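Local coordinates for protein inorganic pyrophosphatase (Shewanella sp. AS-11, PDB 6LL8) that probably hydrolyses inorganic diphosphate to two phosphates as a manganese-dependent type II pyrophosphatase, at residues Glu234-Ile237 and Ala238-Lys241; Asp227-Lys230 and Ala231-Glu234; Arg196-Val199 and Met200-Phe203; Val265-Ser269 and Ala270-Glu274. All coordinates share one frame; numbering follows the deposited sequence.

All four contacts lie in the DHHA2 domain, and along the chain they come in the order contact 3, contact 2, contact 1, contact 4. Contacts 2 and 1 follow one another into helix 230-243, share Glu234 and have centres about 11 Å apart. Contact 3, at helix 195-199, is also about 11 Å from contact 1 (centre to centre) and packs against the same helix. Contact 4 closes strand 260-267 and lies about 14 Å from contact 1 and about 20 Å from contact 3, again between centres. Helix 230-243 thus connects the active-site side, where contact 3 lies, with the outlying turn of contact 4.

Contact 1. Residues Glu234-Ile237 and Ala238-Lys241; sequences EADI and AKLK
The middle of helix 230-243, the connecting helix of the beta-alpha-beta unit between strands 211-220 and 248-255, brings Glu234-Ile237 against Ala238-Lys241 as successive turns. Four backbone bonds of the i to i+4 kind join them, and their lengths show a gradient. Ala238 N reaches Glu234 O over 3.4 Å, a weak bond, and Lys239 N lies 3.3 Å from Ala235 O. Further on, Leu240 N to Asp236 O closes to 2.9 Å, and so does Lys241 N to Ile237 O.

Side chains touch mainly the backbone of the neighbouring turn. Ile237 has CG1 between its own N and carbonyl carbon (chi1 63°), which brings CG1 to 3.4 Å from Ala238 N. With CG beside its backbone N, Lys239 lays that methylene 3.6 Å from Ala235 O. Leu240 approaches through CB, 3.6 Å from Asp236 O. Asp236 and Lys239 form no ion pair with each other, their OD1 and NZ being 6.7 Å apart. Asp236 instead turns to Arg196, Glu234 to Arg285 and Lys241 to Asp268, while Ile237 packs on Leu264 and Val266 of strand 260-267.

The chemistry is therefore divided: carbonyl-amide bonding joins the turns, aliphatic carbons flank the carbonyl oxygens, and the charged ends of Glu234, Asp236 and Lys241 go to partners outside the two turns. Those three outside salt bridges tie this part of the helix to Arg285, Arg196 and Asp268.

Contact 2. Residues Asp227-Lys230 and Ala231-Glu234; sequences DDIK and ADLE
The carboxylates of Asp232 and Glu234 are the flat groups that meet the preceding turn, and within this local contact they meet carbon and a backbone carbonyl; the acid end of Glu234 is paired with Arg285 outside it. Ile229 has two deposited conformers, and its side-chain contacts are described for one of them. In that conformer Asp232 OD2 has Ile229 CG1 near it at 4.0 Å, the two side chains crossing at about a right angle. Glu234 passes close to the Lys230 carbonyl oxygen: its CG is 3.3 Å from Lys230 O, and OE1 follows at 3.8 Å. The chi1 of Glu234, -67°, sets CG beside its own N and hence close to this carbonyl.

Ile229 CG2 and Leu233 CD1 make an apolar contact at 4.0 Å. Leu233 also reaches Leu251, Leu264 and Val199, which places it on the buried side of helix 230-243.

Polar order comes from the backbone. Leu233 N donates to Ile229 O over 2.9 Å, and Glu234 N donates to Lys230 O at the same 2.9 Å. Two waters extend the pattern: one accepts from Ala231 N at 3.0 Å and donates to Asp227 O, the other accepts from Asp232 N at 2.9 Å and donates to Asp228 O.

Amides early in helix 230-243 are thus satisfied partly by carbonyls and partly by solvent. The negative charges of Asp227, Asp228 and Asp232 near this end are probably favourable to the helix dipole, while Lys230 spends its ammonium on Glu262.

Contact 3. Residues Arg196-Val199 and Met200-Phe203; sequences RDLV and MRDF
Arg196 and Met200 lie side by side because the arginine chain folds at chi2 (61°) and again at chi3, while Met200 keeps CG beside its backbone N (chi1 -62°). Arg196 CD thereby comes to 3.5 Å from Met200 CG. Further bends carry the sulfur over one face of the Phe203 ring, SD standing 4.1 Å above the plane and offset toward the rim. Arg201, bent at chi3, runs alongside Leu198, whose CD2 lies over one face of the guanidinium, 3.9 Å from NH1.

The backbone bonding changes here from an i to i+4 to an i to i+3 pattern. Met200 N donates to Arg196 O over 2.9 Å, the longer-span bond. Arg201 N turns instead to Leu198 O at 3.2 Å, with the donor 71° out of the carbonyl plane. A water that accepts from Asp202 N sits 2.8 Å from Val199 O.

This segment faces the active site: the Asp202 side chain is about 5 Å from bound imidodiphosphate and that of Arg201 about 4 Å from a magnesium ion. Asp202 pairs with the ligand-pocket residue Arg294, consistent with a second-shell role in positioning it.

Contact 4. Residues Val265-Ser269 and Ala270-Glu274; sequences VVSDS and ADLTE
Val265 and Thr273 meet tip to tip on the closely packed side, Val265 CG2 lying 3.9 Å from Thr273 CG2. Val265 holds CG2 beside its backbone N, leaving CG1 to face Leu272 CD2 at 4.3 Å. Leu272 also brings CD2 to 3.9 Å from Ser267 OG, an oxygen that is already engaged: it accepts from Ser269 N at 3.0 Å with an N-H...O angle of 157°, forming an ST turn, and pairs with Ser248.

The outer side is held more loosely. A type I beta turn runs from Ser269 to Leu272, but its closing bond, Leu272 N to Ser269 O, is weak at 3.4 Å. A water accepts from Ala270 N at 2.9 Å, whereas its link to Asp268 O is long and weak at 3.5 Å. Asp271 occupies the N-cap position of helix 272-277 without a side-chain capping bond; its OD1 is paired with Arg275.

Alternation along strand 260-267 explains the placement. Val265 and Ser267 point toward the helical segment, and Val266 points away; in the conformer described, its side chain packs on Ile237 and Lys241 of helix 230-243. Leu272 in turn packs on Leu250 of strand 248-255 and on Leu302 and Phe306 of helix 294-307. The turn therefore carries the chain from the end of a strand within the mixed sheet to helix 272-277, beside helix 294-307.

Contact 1. Residues Glu234-Ile237 and Ala238-Lys241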
ATOM      1  N   GLU A 234      -9.444 -18.600   6.196  1.00 13.11           N
ATOM      2  CA  GLU A 234     -10.546 -18.875   5.260  1.00 14.00           C
ATOM      3  C   GLU A 234     -11.892 -18.597   5.934  1.00 12.85           C
ATOM      4  O   GLU A 234     -12.795 -18.007   5.314  1.00 15.22           O
ATOM      5  CB  GLU A 234     -10.453 -20.306   4.744  1.00 15.78           C
ATOM      6  CG  GLU A 234      -9.233 -20.513   3.862  1.00 15.65           C
ATOM      7  CD  GLU A 234      -9.110 -21.938   3.380  1.00 18.11           C
ATOM      8  OE1 GLU A 234      -9.003 -22.854   4.250  1.00 21.97           O
ATOM      9  OE2 GLU A 234      -9.102 -22.123   2.150  1.00 18.21           O
ATOM     10  N   ALA A 235     -12.050 -19.022   7.181  1.00 14.03           N
ATOM     11  CA  ALA A 235     -13.306 -18.777   7.914  1.00 14.55           C
ATOM     12  C   ALA A 235     -13.463 -17.276   8.098  1.00 13.63           C
ATOM     13  O   ALA A 235     -14.581 -16.745   7.993  1.00 14.84           O
ATOM     14  CB  ALA A 235     -13.306 -19.488   9.245  1.00 15.00           C
ATOM     15  N   ASP A 236     -12.365 -16.585   8.384  1.00 13.50           N
ATOM     16  CA  ASP A 236     -12.466 -15.148   8.670  1.00 13.02           C
ATOM     17  C   ASP A 236     -12.822 -14.322   7.436  1.00 12.11           C
ATOM     18  O   ASP A 236     -13.616 -13.374   7.549  1.00 12.74           O
ATOM     19  CB  ASP A 236     -11.206 -14.628   9.331  1.00 13.00           C
ATOM     20  CG  ASP A 236     -11.471 -13.271   9.949  1.00 14.94           C
ATOM     21  OD1 ASP A 236     -12.313 -13.181  10.911  1.00 17.52           O
ATOM     22  OD2 ASP A 236     -10.927 -12.301   9.408  1.00 16.20           O
ATOM     23  N   ILE A 237     -12.289 -14.671   6.263  1.00 11.92           N
ATOM     24  CA  ILE A 237     -12.631 -13.885   5.052  1.00 11.86           C
ATOM     25  C   ILE A 237     -14.108 -14.081   4.701  1.00 12.01           C
ATOM     26  O   ILE A 237     -14.716 -13.154   4.176  1.00 12.33           O
ATOM     27  CB  ILE A 237     -11.696 -14.113   3.873  1.00 12.49           C
ATOM     28  CG1 ILE A 237     -11.721 -15.546   3.346  1.00 12.83           C
ATOM     29  CG2 ILE A 237     -10.298 -13.645   4.221  1.00 13.17           C
ATOM     30  CD1 ILE A 237     -10.917 -15.716   2.070  1.00 13.83           C
ATOM     31  N   ALA A 238     -14.698 -15.253   4.971  1.00 12.73           N
ATOM     32  CA  ALA A 238     -16.139 -15.456   4.723  1.00 14.37           C
ATOM     33  C   ALA A 238     -16.933 -14.526   5.639  1.00 11.86           C
ATOM     34  O   ALA A 238     -17.915 -13.940   5.191  1.00 15.45           O
ATOM     35  CB  ALA A 238     -16.516 -16.890   4.961  1.00 14.92           C
ATOM     36  N   LYS A 239     -16.548 -14.386   6.904  1.00 13.10           N
ATOM     37  CA  LYS A 239     -17.217 -13.456   7.839  1.00 13.70           C
ATOM     38  C   LYS A 239     -17.059 -12.027   7.336  1.00 13.19           C
ATOM     39  O   LYS A 239     -18.041 -11.291   7.322  1.00 13.37           O
ATOM     40  CB  LYS A 239     -16.642 -13.593   9.243  1.00 14.71           C
ATOM     41  CG  LYS A 239     -16.962 -14.888   9.969  1.00 18.14           C
ATOM     42  CD  LYS A 239     -16.389 -14.932  11.389  1.00 24.81           C
ATOM     43  CE  LYS A 239     -16.334 -16.307  12.018  1.00 35.68           C
ATOM     44  NZ  LYS A 239     -17.677 -16.916  12.139  1.00 48.30           N
ATOM     45  N   LEU A 240     -15.845 -11.648   6.927  1.00 13.07           N
ATOM     46  CA  LEU A 240     -15.606 -10.271   6.472  1.00 12.97           C
ATOM     47  C   LEU A 240     -16.447  -9.959   5.243  1.00 11.64           C
ATOM     48  O   LEU A 240     -16.933  -8.831   5.104  1.00 13.01           O
ATOM     49  CB  LEU A 240     -14.108 -10.106   6.201  1.00 13.20           C
ATOM     50  CG  LEU A 240     -13.657  -8.698   5.859  1.00 13.88           C
ATOM     51  CD1 LEU A 240     -14.001  -7.688   6.940  1.00 15.14           C
ATOM     52  CD2 LEU A 240     -12.164  -8.721   5.620  1.00 14.37           C
ATOM     53  N   LYS A 241     -16.625 -10.919   4.348  1.00 11.81           N
ATOM     54  CA  LYS A 241     -17.444 -10.752   3.141  1.00 12.67           C
ATOM     55  C   LYS A 241     -18.848 -10.315   3.565  1.00 13.06           C
ATOM     56  O   LYS A 241     -19.424  -9.376   3.010  1.00 14.23           O
ATOM     57  CB  LYS A 241     -17.463 -12.040   2.328  1.00 12.62           C
ATOM     58  CG  LYS A 241     -18.341 -11.979   1.088  1.00 13.88           C
ATOM     59  CD  LYS A 241     -18.360 -13.287   0.378  1.00 14.85           C
ATOM     60  CE  LYS A 241     -19.260 -13.274  -0.836  1.00 15.20           C
ATOM     61  NZ  LYS A 241     -20.701 -13.191  -0.473  1.00 16.98           N
TER

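Contact 2. Residues Asp227-Lys230 and Ala231-Glu234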
ATOM      1  N   ASP A 227       0.541 -22.329   7.567  1.00 16.80           N
ATOM      2  CA  ASP A 227      -0.051 -23.674   7.453  1.00 19.70           C
ATOM      3  C   ASP A 227      -1.092 -23.905   8.559  1.00 19.58           C
ATOM      4  O   ASP A 227      -2.225 -24.356   8.237  1.00 22.54           O
ATOM      5  CB  ASP A 227       1.030 -24.743   7.488  1.00 21.78           C
ATOM      6  CG  ASP A 227       1.882 -24.830   6.228  1.00 22.74           C
ATOM      7  OD1 ASP A 227       1.497 -24.264   5.207  1.00 24.43           O
ATOM      8  OD2 ASP A 227       2.890 -25.554   6.281  1.00 28.30           O
ATOM      9  N   ASP A 228      -0.782 -23.563   9.799  1.00 17.85           N
ATOM     10  CA  ASP A 228      -1.669 -23.934  10.929  1.00 20.47           C
ATOM     11  C   ASP A 228      -2.908 -23.033  10.975  1.00 20.98           C
ATOM     12  O   ASP A 228      -3.960 -23.493  11.436  1.00 24.24           O
ATOM     13  CB  ASP A 228      -0.939 -23.896  12.271  1.00 25.17           C
ATOM     14  CG  ASP A 228       0.130 -24.967  12.421  1.00 27.95           C
ATOM     15  OD1 ASP A 228       0.136 -25.940  11.628  1.00 28.62           O
ATOM     16  OD2 ASP A 228       0.962 -24.825  13.336  1.00 38.47           O
ATOM     17  N   ILE A 229      -2.802 -21.793  10.497  1.00 17.50           N
ATOM     18  CA  ILE A 229      -3.867 -20.748  10.652  0.70 18.08           C
ATOM     19  C   ILE A 229      -4.662 -20.608   9.357  1.00 16.22           C
ATOM     20  O   ILE A 229      -5.631 -19.839   9.350  1.00 16.99           O
ATOM     21  CB  ILE A 229      -3.332 -19.364  11.115  0.70 18.36           C
ATOM     22  CG1 ILE A 229      -4.448 -18.462  11.671  0.70 21.94           C
ATOM     23  CG2 ILE A 229      -2.570 -18.638  10.017  0.70 20.31           C
ATOM     24  CD1 ILE A 229      -3.948 -17.190  12.376  0.70 23.16           C
ATOM     25  N   LYS A 230      -4.307 -21.331   8.306  1.00 16.82           N
ATOM     26  CA  LYS A 230      -4.954 -21.130   6.984  1.00 16.37           C
ATOM     27  C   LYS A 230      -6.471 -21.310   7.079  1.00 15.28           C
ATOM     28  O   LYS A 230      -7.221 -20.472   6.535  1.00 15.30           O
ATOM     29  CB  LYS A 230      -4.313 -22.012   5.916  1.00 17.54           C
ATOM     30  CG  LYS A 230      -4.630 -21.563   4.504  1.00 18.53           C
ATOM     31  CD  LYS A 230      -3.823 -22.308   3.483  1.00 18.51           C
ATOM     32  CE  LYS A 230      -2.345 -21.995   3.612  1.00 19.64           C
ATOM     33  NZ  LYS A 230      -1.572 -22.634   2.535  1.00 21.78           N
ATOM     34  N   ALA A 231      -6.949 -22.383   7.690  1.00 16.31           N
ATOM     35  CA  ALA A 231      -8.404 -22.611   7.799  1.00 17.15           C
ATOM     36  C   ALA A 231      -9.062 -21.454   8.564  1.00 14.49           C
ATOM     37  O   ALA A 231     -10.196 -21.067   8.209  1.00 16.28           O
ATOM     38  CB  ALA A 231      -8.669 -23.950   8.427  1.00 18.85           C
ATOM     39  N   ASP A 232      -8.411 -20.933   9.592  1.00 15.18           N
ATOM     40  CA  ASP A 232      -8.921 -19.768  10.372  1.00 15.95           C
ATOM     41  C   ASP A 232      -8.986 -18.532   9.471  1.00 13.69           C
ATOM     42  O   ASP A 232      -9.945 -17.777   9.557  1.00 13.87           O
ATOM     43  CB  ASP A 232      -8.070 -19.518  11.623  1.00 20.64           C
ATOM     44  CG  ASP A 232      -8.168 -20.601  12.707  1.00 33.26           C
ATOM     45  OD1 ASP A 232      -9.101 -21.371  12.624  1.00 35.55           O
ATOM     46  OD2 ASP A 232      -7.296 -20.605  13.578  1.00 46.26           O
ATOM     47  N   LEU A 233      -8.010 -18.339   8.591  1.00 13.16           N
ATOM     48  CA  LEU A 233      -8.064 -17.209   7.644  1.00 12.68           C
ATOM     49  C   LEU A 233      -9.235 -17.382   6.689  1.00 11.96           C
ATOM     50  O   LEU A 233      -9.935 -16.401   6.394  1.00 13.22           O
ATOM     51  CB  LEU A 233      -6.755 -17.084   6.880  1.00 12.99           C
ATOM     52  CG  LEU A 233      -5.508 -16.758   7.694  1.00 12.28           C
ATOM     53  CD1 LEU A 233      -4.272 -16.884   6.838  1.00 13.27           C
ATOM     54  CD2 LEU A 233      -5.591 -15.381   8.303  1.00 13.94           C
ATOM     55  N   GLU A 234      -9.444 -18.600   6.196  1.00 13.11           N
ATOM     56  CA  GLU A 234     -10.546 -18.875   5.260  1.00 14.00           C
ATOM     57  C   GLU A 234     -11.892 -18.597   5.934  1.00 12.85           C
ATOM     58  O   GLU A 234     -12.795 -18.007   5.314  1.00 15.22           O
ATOM     59  CB  GLU A 234     -10.453 -20.306   4.744  1.00 15.78           C
ATOM     60  CG  GLU A 234      -9.233 -20.513   3.862  1.00 15.65           C
ATOM     61  CD  GLU A 234      -9.110 -21.938   3.380  1.00 18.11           C
ATOM     62  OE1 GLU A 234      -9.003 -22.854   4.250  1.00 21.97           O
ATOM     63  OE2 GLU A 234      -9.102 -22.123   2.150  1.00 18.21           O
TER
HETATM   64  O   HOH W   1      -5.089 -24.678   8.444  1.00 26.18           O
HETATM   65  O   HOH W   2      -6.578 -22.737  10.979  1.00 23.36           O

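Contact 3. Residues Arg196-Val199 and Met200-Phe203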
ATOM      1  N   ARG A 196      -8.248 -12.179  12.191  1.00 11.51           N
ATOM      2  CA  ARG A 196      -8.814 -10.930  11.642  1.00 11.91           C
ATOM      3  C   ARG A 196      -7.717  -9.873  11.534  1.00 11.25           C
ATOM      4  O   ARG A 196      -7.725  -9.081  10.580  1.00 11.31           O
ATOM      5  CB  ARG A 196     -10.011 -10.450  12.459  1.00 13.21           C
ATOM      6  CG  ARG A 196     -10.559  -9.089  12.041  1.00 13.71           C
ATOM      7  CD  ARG A 196     -11.061  -9.026  10.603  1.00 13.37           C
ATOM      8  NE  ARG A 196     -12.070 -10.014  10.255  1.00 13.42           N
ATOM      9  CZ  ARG A 196     -13.375  -9.818  10.325  1.00 14.19           C
ATOM     10  NH1 ARG A 196     -13.862  -8.674  10.722  1.00 14.55           N
ATOM     11  NH2 ARG A 196     -14.206 -10.773   9.966  1.00 16.25           N
ATOM     12  N   ASP A 197      -6.806  -9.824  12.496  1.00 10.86           N
ATOM     13  CA  ASP A 197      -5.729  -8.819  12.461  1.00 11.42           C
ATOM     14  C   ASP A 197      -4.823  -9.091  11.265  1.00 10.25           C
ATOM     15  O   ASP A 197      -4.347  -8.126  10.652  1.00 11.99           O
ATOM     16  CB  ASP A 197      -4.956  -8.792  13.776  1.00 12.53           C
ATOM     17  CG  ASP A 197      -5.721  -8.265  14.985  1.00 17.59           C
ATOM     18  OD1 ASP A 197      -6.737  -7.586  14.789  1.00 21.26           O
ATOM     19  OD2 ASP A 197      -5.222  -8.463  16.084  1.00 22.77           O
ATOM     20  N   LEU A 198      -4.606 -10.358  10.897  1.00 10.22           N
ATOM     21  CA  LEU A 198      -3.805 -10.659   9.699  1.00 10.58           C
ATOM     22  C   LEU A 198      -4.589 -10.314   8.435  1.00 10.48           C
ATOM     23  O   LEU A 198      -4.028  -9.695   7.508  1.00 10.48           O
ATOM     24  CB  LEU A 198      -3.402 -12.124   9.708  1.00 11.35           C
ATOM     25  CG  LEU A 198      -2.421 -12.546  10.797  1.00 12.94           C
ATOM     26  CD1 LEU A 198      -2.221 -14.040  10.754  1.00 15.47           C
ATOM     27  CD2 LEU A 198      -1.091 -11.814  10.681  1.00 14.33           C
ATOM     28  N   VAL A 199      -5.857 -10.690   8.354  1.00 10.14           N
ATOM     29  CA  VAL A 199      -6.667 -10.381   7.159  1.00 10.29           C
ATOM     30  C   VAL A 199      -6.637  -8.856   6.926  1.00  9.76           C
ATOM     31  O   VAL A 199      -6.545  -8.436   5.780  1.00 11.13           O
ATOM     32  CB  VAL A 199      -8.097 -10.928   7.312  1.00 10.86           C
ATOM     33  CG1 VAL A 199      -9.019 -10.424   6.242  1.00 12.17           C
ATOM     34  CG2 VAL A 199      -8.094 -12.441   7.371  1.00 11.91           C
ATOM     35  N   MET A 200      -6.776  -8.061   7.981  1.00  9.55           N
ATOM     36  CA  MET A 200      -6.907  -6.606   7.857  1.00 10.20           C
ATOM     37  C   MET A 200      -5.572  -5.889   7.817  1.00  9.66           C
ATOM     38  O   MET A 200      -5.579  -4.672   7.650  1.00 11.19           O
ATOM     39  CB  MET A 200      -7.735  -6.034   9.013  1.00 11.09           C
ATOM     40  CG  MET A 200      -9.160  -6.539   9.063  1.00 14.47           C
ATOM     41  SD  MET A 200     -10.084  -6.297   7.589  1.00 19.05           S
ATOM     42  CE  MET A 200     -10.026  -4.530   7.482  1.00 20.27           C
ATOM     43  N   ARG A 201      -4.459  -6.568   7.960  1.00  9.38           N
ATOM     44  CA  ARG A 201      -3.167  -5.866   8.118  1.00  9.67           C
ATOM     45  C   ARG A 201      -2.824  -5.046   6.871  1.00 10.20           C
ATOM     46  O   ARG A 201      -2.237  -3.972   7.030  1.00  9.82           O
ATOM     47  CB  ARG A 201      -2.067  -6.881   8.388  1.00 11.01           C
ATOM     48  CG  ARG A 201      -0.681  -6.266   8.448  1.00 12.24           C
ATOM     49  CD  ARG A 201       0.251  -7.065   9.289  1.00 13.91           C
ATOM     50  NE  ARG A 201      -0.112  -6.957  10.691  1.00 14.80           N
ATOM     51  CZ  ARG A 201       0.377  -7.759  11.627  1.00 14.98           C
ATOM     52  NH1 ARG A 201       1.211  -8.726  11.294  1.00 17.43           N
ATOM     53  NH2 ARG A 201      -0.016  -7.614  12.869  1.00 18.77           N
ATOM     54  N   ASP A 202      -3.111  -5.574   5.695  1.00  9.20           N
ATOM     55  CA  ASP A 202      -2.736  -4.929   4.424  1.00 10.11           C
ATOM     56  C   ASP A 202      -3.883  -5.142   3.463  1.00  9.64           C
ATOM     57  O   ASP A 202      -3.730  -5.855   2.455  1.00 11.11           O
ATOM     58  CB  ASP A 202      -1.423  -5.486   3.925  1.00 10.23           C
ATOM     59  CG  ASP A 202      -0.875  -4.904   2.654  1.00 10.84           C
ATOM     60  OD1 ASP A 202      -1.421  -3.881   2.204  1.00 10.87           O
ATOM     61  OD2 ASP A 202       0.166  -5.474   2.196  1.00 12.87           O
ATOM     62  N   PHE A 203      -5.008  -4.571   3.817  1.00 10.23           N
ATOM     63  CA  PHE A 203      -6.309  -4.834   3.196  1.00  9.66           C
ATOM     64  C   PHE A 203      -6.835  -3.589   2.529  1.00  9.52           C
ATOM     65  O   PHE A 203      -6.752  -2.512   3.132  1.00 10.25           O
ATOM     66  CB  PHE A 203      -7.266  -5.312   4.290  1.00 10.05           C
ATOM     67  CG  PHE A 203      -8.655  -5.622   3.797  1.00 11.33           C
ATOM     68  CD1 PHE A 203      -9.608  -4.619   3.756  1.00 13.98           C
ATOM     69  CD2 PHE A 203      -8.975  -6.898   3.371  1.00 13.04           C
ATOM     70  CE1 PHE A 203     -10.884  -4.896   3.307  1.00 15.24           C
ATOM     71  CE2 PHE A 203     -10.258  -7.157   2.891  1.00 14.33           C
ATOM     72  CZ  PHE A 203     -11.190  -6.150   2.864  1.00 14.26           C
TER
HETATM   73  O   HOH W   3      -3.910  -8.166   4.808  1.00 11.47           O

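Contact 4. Residues Val265-Ser269 and Ala270-Glu274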
ATOM      1  N   VAL A 265     -10.024 -17.342  -1.634  1.00 11.16           N
ATOM      2  CA  VAL A 265     -11.117 -16.652  -2.330  1.00 11.87           C
ATOM      3  C   VAL A 265     -12.446 -17.032  -1.702  1.00 11.68           C
ATOM      4  O   VAL A 265     -12.778 -18.241  -1.649  1.00 14.05           O
ATOM      5  CB  VAL A 265     -11.124 -17.038  -3.822  1.00 13.46           C
ATOM      6  CG1 VAL A 265     -12.276 -16.366  -4.565  1.00 14.69           C
ATOM      7  CG2 VAL A 265      -9.786 -16.740  -4.492  1.00 13.71           C
ATOM      8  N   VAL A 266     -13.242 -16.041  -1.376  1.00 10.66           N
ATOM      9  CA  VAL A 266     -14.699 -16.213  -1.154  0.50 11.08           C
ATOM     10  C   VAL A 266     -15.413 -15.209  -2.036  1.00 12.09           C
ATOM     11  O   VAL A 266     -15.052 -14.048  -2.028  1.00 14.59           O
ATOM     12  CB  VAL A 266     -15.079 -16.081   0.330  0.50 12.46           C
ATOM     13  CG1 VAL A 266     -14.486 -17.227   1.117  0.50 13.22           C
ATOM     14  CG2 VAL A 266     -14.650 -14.761   0.935  0.50 14.73           C
ATOM     15  N   SER A 267     -16.315 -15.669  -2.877  1.00 12.64           N
ATOM     16  CA  SER A 267     -16.886 -14.789  -3.913  1.00 13.99           C
ATOM     17  C   SER A 267     -18.302 -15.205  -4.260  1.00 13.72           C
ATOM     18  O   SER A 267     -18.582 -16.400  -4.354  1.00 15.07           O
ATOM     19  CB  SER A 267     -16.033 -14.848  -5.143  1.00 14.22           C
ATOM     20  OG  SER A 267     -16.485 -13.954  -6.140  1.00 14.91           O
ATOM     21  N   ASP A 268     -19.104 -14.227  -4.585  1.00 13.84           N
ATOM     22  CA  ASP A 268     -20.407 -14.450  -5.243  1.00 14.93           C
ATOM     23  C   ASP A 268     -20.243 -15.048  -6.640  1.00 17.27           C
ATOM     24  O   ASP A 268     -21.238 -15.579  -7.148  1.00 20.22           O
ATOM     25  CB  ASP A 268     -21.208 -13.150  -5.274  1.00 15.70           C
ATOM     26  CG  ASP A 268     -21.723 -12.720  -3.910  1.00 16.00           C
ATOM     27  OD1 ASP A 268     -21.772 -13.552  -2.984  1.00 16.95           O
ATOM     28  OD2 ASP A 268     -22.117 -11.552  -3.778  1.00 18.45           O
ATOM     29  N   SER A 269     -19.073 -14.913  -7.267  1.00 15.66           N
ATOM     30  CA  SER A 269     -18.796 -15.523  -8.586  0.50 16.72           C
ATOM     31  C   SER A 269     -18.001 -16.816  -8.402  1.00 17.08           C
ATOM     32  O   SER A 269     -16.830 -16.771  -7.980  1.00 18.42           O
ATOM     33  CB  SER A 269     -18.079 -14.596  -9.505  0.50 16.65           C
ATOM     34  OG  SER A 269     -17.772 -15.282 -10.706  0.50 17.25           O
ATOM     35  N   ALA A 270     -18.600 -17.946  -8.770  1.00 19.02           N
ATOM     36  CA  ALA A 270     -17.932 -19.254  -8.576  1.00 20.48           C
ATOM     37  C   ALA A 270     -16.700 -19.375  -9.479  1.00 18.70           C
ATOM     38  O   ALA A 270     -15.821 -20.187  -9.161  1.00 24.44           O
ATOM     39  CB  ALA A 270     -18.892 -20.391  -8.814  1.00 25.67           C
ATOM     40  N   ASP A 271     -16.619 -18.624 -10.579  1.00 18.80           N
ATOM     41  CA  ASP A 271     -15.505 -18.793 -11.549  1.00 18.80           C
ATOM     42  C   ASP A 271     -14.599 -17.553 -11.568  1.00 17.52           C
ATOM     43  O   ASP A 271     -13.924 -17.293 -12.574  1.00 18.51           O
ATOM     44  CB  ASP A 271     -16.053 -19.103 -12.936  1.00 22.37           C
ATOM     45  CG  ASP A 271     -16.939 -18.006 -13.491  1.00 32.23           C
ATOM     46  OD1 ASP A 271     -17.237 -17.039 -12.754  1.00 28.40           O
ATOM     47  OD2 ASP A 271     -17.352 -18.149 -14.665  1.00 42.00           O
ATOM     48  N   LEU A 272     -14.552 -16.810 -10.466  1.00 16.10           N
ATOM     49  CA  LEU A 272     -13.846 -15.501 -10.448  1.00 15.75           C
ATOM     50  C   LEU A 272     -12.421 -15.649 -10.971  1.00 14.10           C
ATOM     51  O   LEU A 272     -12.038 -14.864 -11.859  1.00 15.40           O
ATOM     52  CB  LEU A 272     -13.814 -14.980  -9.013  1.00 14.83           C
ATOM     53  CG  LEU A 272     -13.268 -13.559  -8.892  1.00 14.39           C
ATOM     54  CD1 LEU A 272     -14.249 -12.544  -9.418  1.00 18.54           C
ATOM     55  CD2 LEU A 272     -12.903 -13.228  -7.455  1.00 16.49           C
ATOM     56  N   THR A 273     -11.601 -16.529 -10.404  1.00 14.15           N
ATOM     57  CA  THR A 273     -10.165 -16.567 -10.779  1.00 13.89           C
ATOM     58  C   THR A 273      -9.966 -17.271 -12.118  1.00 15.50           C
ATOM     59  O   THR A 273      -9.028 -16.915 -12.840  1.00 15.17           O
ATOM     60  CB  THR A 273      -9.274 -17.136  -9.674  1.00 13.48           C
ATOM     61  OG1 THR A 273      -9.608 -18.492  -9.418  1.00 14.27           O
ATOM     62  CG2 THR A 273      -9.389 -16.362  -8.381  1.00 14.11           C
ATOM     63  N   GLU A 274     -10.838 -18.205 -12.469  1.00 16.55           N
ATOM     64  CA  GLU A 274     -10.822 -18.779 -13.832  0.70 18.56           C
ATOM     65  C   GLU A 274     -10.976 -17.642 -14.850  1.00 17.73           C
ATOM     66  O   GLU A 274     -10.177 -17.565 -15.786  1.00 19.92           O
ATOM     67  CB  GLU A 274     -11.924 -19.839 -13.948  0.70 20.82           C
ATOM     68  CG  GLU A 274     -11.987 -20.542 -15.297  0.70 26.97           C
ATOM     69  CD  GLU A 274     -12.688 -21.896 -15.287  0.70 35.13           C
ATOM     70  OE1 GLU A 274     -13.614 -22.100 -14.470  0.70 44.23           O
ATOM     71  OE2 GLU A 274     -12.298 -22.750 -16.096  0.70 44.96           O
TER
HETATM   72  O   HOH W   4     -21.290 -17.855  -9.744  1.00 33.11           O